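Local coordinates for uncharacterized protein VPA0106 (Vibrio parahaemolyticus, PDB 3U07) that is of unknown function but combines DUF1254 and DUF1214 family regions in one chain and is probably exported from the cytoplasm, at residues Arg107-His112 against Phe124-Arg129; Met116-Asn121 against Gly305-Pro310; Arg281-Thr286 against Arg295-Glu300. The protein carries 2 engineered substitutions. All blocks are in the same frame, centred on the assembly; numbering follows the deposited sequence.

Contact 1 of 3, residues Arg107-His112 against Phe124-Arg129; sequences RYWILH and FSSRTR
At the open end of the beta hairpin made by strands 109-115 and 120-125, L111 and F124 form an antiparallel hydrogen-bonded pair. L111 N gives a short, nearly straight bond to F124 O (2.6 Å), while the return bond from F124 N to L111 O is longer at 3.0 Å and more bent. Their side chains run side by side on one face of the sheet, with L111 CD2 at the edge of the F124 ring, 4.1 Å from its CD2. On the other face I110 stands opposite S125, the non-hydrogen-bonded pair.

Beyond this pair the second strand turns straight into the short helix 126-129. S125 is its N-cap, and its OG accepts from R127 N. Here the pairing passes to a side chain: W109 N donates to S126 OG at 3.2 Å, and S126 N returns a bond to W109 O, whose position is less certain. W109 CG sits between the backbone N and the carbonyl carbon (chi1 63°), which folds the indole across the helix start: S125 CA makes a CH-pi contact 3.8 Å from the centroid of the W109 six-membered ring, 9° off the ring normal. S126 N lies over the same ring system, and R129 CD approaches CH2 of W109 obliquely. W109 NE1 is held by G130 O just past the helix, and the F124 ring stacks on F136.

Contact 2 of 3, residues Met116-Asn121 against Gly305-Pro310; sequences MGHYTN and GQWGLP
H118 reaches out of the turn between strands 109-115 and 120-125 and plugs into the backbone of a second turn, G305 to G308, at W307. Its CB starts out alongside the other segment; CG lies anti to the backbone N (chi1 -157°), which swings the imidazole across the gap. CD2, on one flank of the ring, sits over a face of the W307 indole, 3.8 Å from W307 CE3, and comes equally near Q306 CG. The two aromatic planes are inclined at 47°, so the rings meet obliquely. CE1, on the opposite flank, passes 3.5 Å from W307 N and a little farther from Q306 CA. At the tip, H118 NE2 accepts from W307 N at 2.7 Å; the bond is almost perfectly straight (177°), with the donor close to the imidazole plane.

G305-G308 is a type II beta turn, closed by a weak bond from G308 N to G305 O. W307 is its third residue, and the histidine takes up that residue's N-H. Q306 CG also lies over the W307 indole, on the face that receives H118 CD2. Two residues past H118, the T120 side chain meets P310 tip to tip, with T120 OG1 3.6 Å from P310 CD, and is bridged to G308 O by a water, which lies 2.6 Å from T120 OG1 and donates to G308 O. The T120 hydroxyl is also bonded to H112 NE2 of strand 109-115.

Helix 26-52 flanks the site: its F46 meets the W307 indole edge-to-face. K163 of strand 161-169 adds a cation-pi contact to that indole, and M114 of strand 109-115 touches both W307 and T120.

Contact 3 of 3, residues Arg281-Thr286 against Arg295-Glu300; sequences RTLLGT and RDIFAE
T282 comes first to the helix, its hydroxyl end crossing the I297 side chain at an angle, with OG1 3.5 Å from I297 CG2. Here OG1 meets a methyl, which is packing; its polar partner is D279 O. The backbone follows it in: T282 O lies 3.6 Å from the same I297 CG2, so the methyl faces both the hydroxyl and the carbonyl of T282.

L283 does most of the work. Its CG stands anti to the carbonyl carbon (chi1 -52°), which brings the branch point to the helix, and CD2 rather than the extended CD1 does the touching. L283 CD2 rests on the helix backbone at I297 O, 3.2 Å away, and meets E300 CB at 3.7 Å and I297 CG2 at 3.9 Å. L283 and E300 run side by side in the same direction.

In the fold this is an irregular linker, running from helix 253-273 to the short helix 287-290, laid along the first turns of helix 295-305. The backbones come nearest at L283 and F298, whose CA atoms are 5.1 Å apart. The F298 ring nevertheless turns from the linker: CG is anti to the backbone N (chi1 178°), and the ring lies against a face of the R295 guanidinium and meets Y119.

Past L283 the linker draws off the helix. G285 pairs through its backbone with T120, and T286 is the N-cap of helix 287-290: its OG1 bonds weakly to D288 N, while T289 OG1 accepts from T286 N.

How the contacts relate
Contact 2 is the middle piece. Its centre lies about 17 Å from that of contact 1 and about 9 Å from that of contact 3, while contacts 1 and 3 are about 23 Å apart between centres and do not touch. Contacts 1 and 2 share strand 120-125, and L309 CD2 packs on I110 CD1 at 3.7 Å. Contacts 2 and 3 meet through Y119 OH and R295 NH1, 2.8 Å apart. Along the chain the segments of contacts 1 and 2 alternate, whereas contact 3 falls wholly between the two halves of contact 2. A hairpin of the DUF1254 region is thereby tied to the loop before helix 287-290 and to helix 295-305 and the loop that follows it.

Contact 1 of 3, residues Arg107-His112 against Phe124-Arg129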
# COMPACT_ATOMS: atom_id res chain seq x y z
N ARG A 107 -11.07 15.80 -8.35
CA ARG A 107 -11.00 14.35 -8.23
C ARG A 107 -9.66 13.85 -7.69
O ARG A 107 -8.60 14.17 -8.23
CB ARG A 107 -11.28 13.68 -9.58
CG ARG A 107 -11.47 12.17 -9.49
CD ARG A 107 -11.71 11.56 -10.85
NE ARG A 107 -12.87 12.15 -11.51
CZ ARG A 107 -14.14 11.89 -11.19
NH1 ARG A 107 -14.42 11.03 -10.22
NH2 ARG A 107 -15.12 12.49 -11.85
N TYR A 108 -9.72 13.08 -6.60
CA TYR A 108 -8.51 12.52 -6.01
C TYR A 108 -8.02 11.37 -6.88
O TYR A 108 -8.81 10.59 -7.40
CB TYR A 108 -8.77 11.97 -4.60
CG TYR A 108 -7.57 11.29 -3.99
CD1 TYR A 108 -6.60 12.02 -3.31
CD2 TYR A 108 -7.37 9.92 -4.12
CE1 TYR A 108 -5.46 11.41 -2.78
CE2 TYR A 108 -6.22 9.29 -3.60
CZ TYR A 108 -5.28 10.05 -2.94
OH TYR A 108 -4.14 9.45 -2.43
N TRP A 109 -6.70 11.28 -7.05
CA TRP A 109 -6.09 10.20 -7.82
C TRP A 109 -4.66 10.05 -7.36
O TRP A 109 -4.06 11.00 -6.83
CB TRP A 109 -6.10 10.49 -9.32
CG TRP A 109 -5.31 11.70 -9.73
CD1 TRP A 109 -5.76 12.99 -9.78
CD2 TRP A 109 -3.94 11.73 -10.13
NE1 TRP A 109 -4.75 13.82 -10.20
CE2 TRP A 109 -3.62 13.08 -10.43
CE3 TRP A 109 -2.95 10.75 -10.28
CZ2 TRP A 109 -2.35 13.47 -10.86
CZ3 TRP A 109 -1.68 11.14 -10.71
CH2 TRP A 109 -1.40 12.49 -10.99
N ILE A 110 -4.11 8.86 -7.55
CA ILE A 110 -2.73 8.62 -7.15
C ILE A 110 -2.13 7.45 -7.92
O ILE A 110 -2.80 6.45 -8.17
CB ILE A 110 -2.64 8.34 -5.63
CG1 ILE A 110 -1.18 8.17 -5.21
CG2 ILE A 110 -3.46 7.10 -5.27
CD1 ILE A 110 -0.96 8.27 -3.72
N LEU A 111 -0.87 7.62 -8.34
CA LEU A 111 -0.13 6.56 -9.02
C LEU A 111 0.91 6.20 -7.96
O LEU A 111 1.76 7.02 -7.60
CB LEU A 111 0.55 7.08 -10.29
CG LEU A 111 1.58 6.16 -10.95
CD1 LEU A 111 0.96 4.80 -11.25
CD2 LEU A 111 2.08 6.81 -12.23
N HIS A 112 0.84 4.98 -7.45
CA HIS A 112 1.73 4.53 -6.40
C HIS A 112 2.56 3.31 -6.81
O HIS A 112 2.00 2.29 -7.20
CB HIS A 112 0.88 4.21 -5.16
CG HIS A 112 1.66 3.65 -4.01
ND1 HIS A 112 1.12 2.72 -3.15
CD2 HIS A 112 2.91 3.90 -3.57
CE1 HIS A 112 2.01 2.41 -2.22
NE2 HIS A 112 3.11 3.12 -2.45
N PHE A 124 2.74 9.81 -7.31
CA PHE A 124 2.27 10.98 -8.04
C PHE A 124 0.78 11.06 -7.79
O PHE A 124 0.07 10.06 -7.93
CB PHE A 124 2.53 10.82 -9.55
CG PHE A 124 3.99 10.71 -9.90
CD1 PHE A 124 4.85 11.80 -9.71
CD2 PHE A 124 4.51 9.52 -10.40
CE1 PHE A 124 6.20 11.69 -10.02
CE2 PHE A 124 5.86 9.41 -10.71
CZ PHE A 124 6.72 10.49 -10.52
N SER A 125 0.29 12.23 -7.41
CA SER A 125 -1.14 12.35 -7.14
C SER A 125 -1.66 13.77 -7.07
O SER A 125 -0.90 14.75 -7.05
CB SER A 125 -1.48 11.64 -5.83
OG SER A 125 -1.43 12.55 -4.74
N SER A 126 -2.99 13.86 -7.04
CA SER A 126 -3.72 15.11 -6.95
C SER A 126 -3.28 15.91 -5.73
O SER A 126 -3.28 17.14 -5.74
CB SER A 126 -5.21 14.81 -6.84
OG SER A 126 -5.47 13.90 -5.78
N ARG A 127 -2.90 15.21 -4.66
CA ARG A 127 -2.47 15.87 -3.43
C ARG A 127 -1.33 16.85 -3.69
O ARG A 127 -1.27 17.91 -3.09
CB ARG A 127 -2.00 14.82 -2.41
CG ARG A 127 -1.63 15.41 -1.06
CD ARG A 127 -1.12 14.34 -0.10
NE ARG A 127 0.26 13.95 -0.37
CZ ARG A 127 1.32 14.64 0.05
NH1 ARG A 127 1.17 15.74 0.76
NH2 ARG A 127 2.54 14.21 -0.25
N THR A 128 -0.44 16.48 -4.60
CA THR A 128 0.70 17.33 -4.89
C THR A 128 0.77 17.85 -6.33
O THR A 128 1.63 18.66 -6.65
CB THR A 128 2.03 16.61 -4.54
OG1 THR A 128 2.08 15.34 -5.21
CG2 THR A 128 2.14 16.38 -3.04
N ARG A 129 -0.12 17.38 -7.20
CA ARG A 129 -0.12 17.83 -8.59
C ARG A 129 -1.45 18.41 -9.04
O ARG A 129 -1.55 19.03 -10.09
CB ARG A 129 0.23 16.68 -9.54
CG ARG A 129 1.58 16.03 -9.32
CD ARG A 129 1.73 14.85 -10.25
NE ARG A 129 1.83 15.26 -11.65
CZ ARG A 129 2.92 15.76 -12.22
NH1 ARG A 129 4.03 15.91 -11.51
NH2 ARG A 129 2.91 16.11 -13.50

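Contact 2 of 3, residues Met116-Asn121 against Gly305-Pro310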
# COMPACT_ATOMS: atom_id res chain seq x y z
N MSE A 116 10.76 -4.08 -4.93
CA MSE A 116 10.81 -5.39 -4.28
C MSE A 116 11.45 -5.41 -2.89
O MSE A 116 11.58 -6.47 -2.28
CB MSE A 116 11.51 -6.39 -5.21
CG MSE A 116 10.77 -6.60 -6.52
SE MSE A 116 8.99 -7.34 -6.24
CE MSE A 116 9.58 -9.13 -5.85
N GLY A 117 11.86 -4.25 -2.40
CA GLY A 117 12.45 -4.20 -1.07
C GLY A 117 11.41 -3.60 -0.13
O GLY A 117 11.68 -3.32 1.04
N HIS A 118 10.22 -3.41 -0.69
CA HIS A 118 9.04 -2.83 -0.04
C HIS A 118 9.17 -1.35 0.29
O HIS A 118 8.70 -0.88 1.33
CB HIS A 118 8.65 -3.63 1.22
CG HIS A 118 7.21 -3.46 1.61
ND1 HIS A 118 6.81 -2.66 2.65
CD2 HIS A 118 6.08 -3.97 1.06
CE1 HIS A 118 5.49 -2.69 2.74
NE2 HIS A 118 5.02 -3.47 1.78
N TYR A 119 9.82 -0.61 -0.60
CA TYR A 119 9.97 0.84 -0.46
C TYR A 119 9.11 1.52 -1.51
O TYR A 119 9.12 1.12 -2.68
CB TYR A 119 11.41 1.31 -0.72
CG TYR A 119 12.40 0.97 0.35
CD1 TYR A 119 13.26 -0.12 0.21
CD2 TYR A 119 12.50 1.74 1.50
CE1 TYR A 119 14.19 -0.43 1.18
CE2 TYR A 119 13.43 1.44 2.49
CZ TYR A 119 14.27 0.35 2.32
OH TYR A 119 15.19 0.04 3.29
N THR A 120 8.36 2.54 -1.11
CA THR A 120 7.57 3.28 -2.08
C THR A 120 8.61 4.12 -2.85
O THR A 120 9.47 4.76 -2.24
CB THR A 120 6.56 4.22 -1.37
OG1 THR A 120 5.42 3.45 -0.94
CG2 THR A 120 6.10 5.33 -2.31
N ASN A 121 8.58 4.07 -4.18
CA ASN A 121 9.54 4.85 -4.96
C ASN A 121 8.87 5.91 -5.83
O ASN A 121 9.54 6.65 -6.55
CB ASN A 121 10.46 3.95 -5.80
CG ASN A 121 9.71 2.95 -6.67
OD1 ASN A 121 8.52 3.09 -6.94
ND2 ASN A 121 10.43 1.92 -7.12
N GLY A 305 0.95 -4.23 7.28
CA GLY A 305 0.17 -3.83 6.11
C GLY A 305 0.86 -3.69 4.76
O GLY A 305 0.85 -2.62 4.12
N GLN A 306 1.40 -4.81 4.30
CA GLN A 306 2.12 -4.87 3.04
C GLN A 306 1.54 -4.06 1.90
O GLN A 306 0.33 -4.04 1.69
CB GLN A 306 2.32 -6.33 2.62
CG GLN A 306 3.33 -6.52 1.50
CD GLN A 306 3.42 -7.97 1.05
OE1 GLN A 306 2.40 -8.64 0.90
NE2 GLN A 306 4.64 -8.46 0.81
N TRP A 307 2.43 -3.38 1.17
CA TRP A 307 2.06 -2.56 0.02
C TRP A 307 1.31 -1.28 0.40
O TRP A 307 0.74 -0.60 -0.45
CB TRP A 307 1.21 -3.37 -0.97
CG TRP A 307 1.86 -4.66 -1.40
CD1 TRP A 307 1.32 -5.91 -1.34
CD2 TRP A 307 3.18 -4.82 -1.95
NE1 TRP A 307 2.21 -6.85 -1.81
CE2 TRP A 307 3.36 -6.20 -2.20
CE3 TRP A 307 4.22 -3.94 -2.26
CZ2 TRP A 307 4.54 -6.72 -2.73
CZ3 TRP A 307 5.40 -4.45 -2.80
CH2 TRP A 307 5.54 -5.83 -3.03
N GLY A 308 1.31 -0.95 1.69
CA GLY A 308 0.63 0.25 2.14
C GLY A 308 1.29 1.55 1.74
O GLY A 308 2.52 1.64 1.60
N LEU A 309 0.46 2.57 1.54
CA LEU A 309 0.92 3.90 1.17
C LEU A 309 1.59 4.59 2.36
O LEU A 309 1.26 4.31 3.51
CB LEU A 309 -0.26 4.78 0.74
CG LEU A 309 -0.80 4.71 -0.69
CD1 LEU A 309 -2.16 5.38 -0.75
CD2 LEU A 309 0.18 5.41 -1.64
N PRO A 310 2.56 5.48 2.09
CA PRO A 310 3.22 6.19 3.19
C PRO A 310 2.09 7.00 3.83
O PRO A 310 1.20 7.49 3.14
CB PRO A 310 4.23 7.07 2.46
CG PRO A 310 4.60 6.21 1.26
CD PRO A 310 3.25 5.71 0.81
O HOH W 1 5.13 2.45 1.48

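Contact 3 of 3, residues Arg281-Thr286 against Arg295-Glu300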
# COMPACT_ATOMS: atom_id res chain seq x y z
N ARG A 281 4.76 6.27 10.15
CA ARG A 281 5.87 6.87 9.41
C ARG A 281 7.16 6.07 9.51
O ARG A 281 8.09 6.26 8.72
CB ARG A 281 6.10 8.30 9.91
CG ARG A 281 4.89 9.22 9.78
CD ARG A 281 5.18 10.55 10.44
NE ARG A 281 5.54 10.39 11.84
CZ ARG A 281 5.99 11.38 12.62
NH1 ARG A 281 6.11 12.60 12.12
NH2 ARG A 281 6.30 11.14 13.88
N THR A 282 7.23 5.17 10.49
CA THR A 282 8.42 4.35 10.66
C THR A 282 8.25 3.01 9.98
O THR A 282 9.20 2.24 9.89
CB THR A 282 8.71 4.07 12.15
OG1 THR A 282 7.66 3.26 12.69
CG2 THR A 282 8.80 5.37 12.95
N LEU A 283 7.04 2.75 9.49
CA LEU A 283 6.71 1.47 8.86
C LEU A 283 6.55 1.47 7.36
O LEU A 283 6.82 0.47 6.70
CB LEU A 283 5.41 0.94 9.46
CG LEU A 283 5.32 0.86 10.98
CD1 LEU A 283 3.89 0.50 11.38
CD2 LEU A 283 6.31 -0.15 11.50
N LEU A 284 6.06 2.59 6.83
CA LEU A 284 5.82 2.71 5.40
C LEU A 284 6.46 3.98 4.89
O LEU A 284 6.19 5.07 5.40
CB LEU A 284 4.31 2.73 5.14
CG LEU A 284 3.54 1.51 5.64
CD1 LEU A 284 2.04 1.74 5.51
CD2 LEU A 284 3.95 0.27 4.84
N GLY A 285 7.33 3.86 3.89
CA GLY A 285 8.00 5.03 3.37
C GLY A 285 8.86 4.77 2.16
O GLY A 285 8.70 3.76 1.45
N THR A 286 9.80 5.67 1.92
CA THR A 286 10.70 5.59 0.77
C THR A 286 12.10 5.28 1.25
O THR A 286 12.37 5.26 2.46
CB THR A 286 10.76 6.94 0.05
OG1 THR A 286 11.45 7.88 0.89
CG2 THR A 286 9.35 7.47 -0.23
N ARG A 295 15.85 -2.31 10.75
CA ARG A 295 15.21 -3.35 9.96
C ARG A 295 13.98 -4.03 10.57
O ARG A 295 13.02 -4.30 9.85
CB ARG A 295 16.23 -4.44 9.57
CG ARG A 295 17.29 -4.00 8.55
CD ARG A 295 16.66 -3.49 7.27
NE ARG A 295 16.32 -2.07 7.34
CZ ARG A 295 15.74 -1.39 6.36
NH1 ARG A 295 15.43 -2.01 5.22
NH2 ARG A 295 15.48 -0.10 6.50
N ASP A 296 13.99 -4.31 11.87
CA ASP A 296 12.81 -4.96 12.44
C ASP A 296 11.59 -4.05 12.37
O ASP A 296 10.49 -4.52 12.11
CB ASP A 296 13.06 -5.47 13.87
CG ASP A 296 13.58 -4.40 14.82
OD1 ASP A 296 13.77 -3.24 14.40
OD2 ASP A 296 13.80 -4.74 16.00
N ILE A 297 11.79 -2.75 12.55
CA ILE A 297 10.67 -1.82 12.48
C ILE A 297 10.22 -1.68 11.01
O ILE A 297 9.03 -1.70 10.72
CB ILE A 297 11.04 -0.44 13.07
CG1 ILE A 297 11.47 -0.61 14.53
CG2 ILE A 297 9.84 0.51 12.99
CD1 ILE A 297 11.95 0.65 15.20
N PHE A 298 11.17 -1.57 10.08
CA PHE A 298 10.83 -1.46 8.67
C PHE A 298 10.04 -2.70 8.26
O PHE A 298 9.04 -2.62 7.53
CB PHE A 298 12.10 -1.37 7.81
CG PHE A 298 11.83 -1.30 6.33
CD1 PHE A 298 11.43 -0.10 5.74
CD2 PHE A 298 11.96 -2.43 5.53
CE1 PHE A 298 11.17 -0.03 4.37
CE2 PHE A 298 11.70 -2.37 4.15
CZ PHE A 298 11.30 -1.17 3.58
N ALA A 299 10.49 -3.86 8.74
CA ALA A 299 9.85 -5.13 8.45
C ALA A 299 8.40 -5.19 8.92
O ALA A 299 7.57 -5.86 8.30
CB ALA A 299 10.65 -6.27 9.10
N GLU A 300 8.08 -4.49 10.01
CA GLU A 300 6.70 -4.51 10.50
C GLU A 300 5.77 -3.84 9.48
O GLU A 300 4.55 -4.04 9.50
CB GLU A 300 6.58 -3.80 11.86
CG GLU A 300 7.27 -4.52 13.04
CD GLU A 300 6.64 -5.88 13.38
OE1 GLU A 300 5.51 -6.17 12.93
OE2 GLU A 300 7.28 -6.66 14.11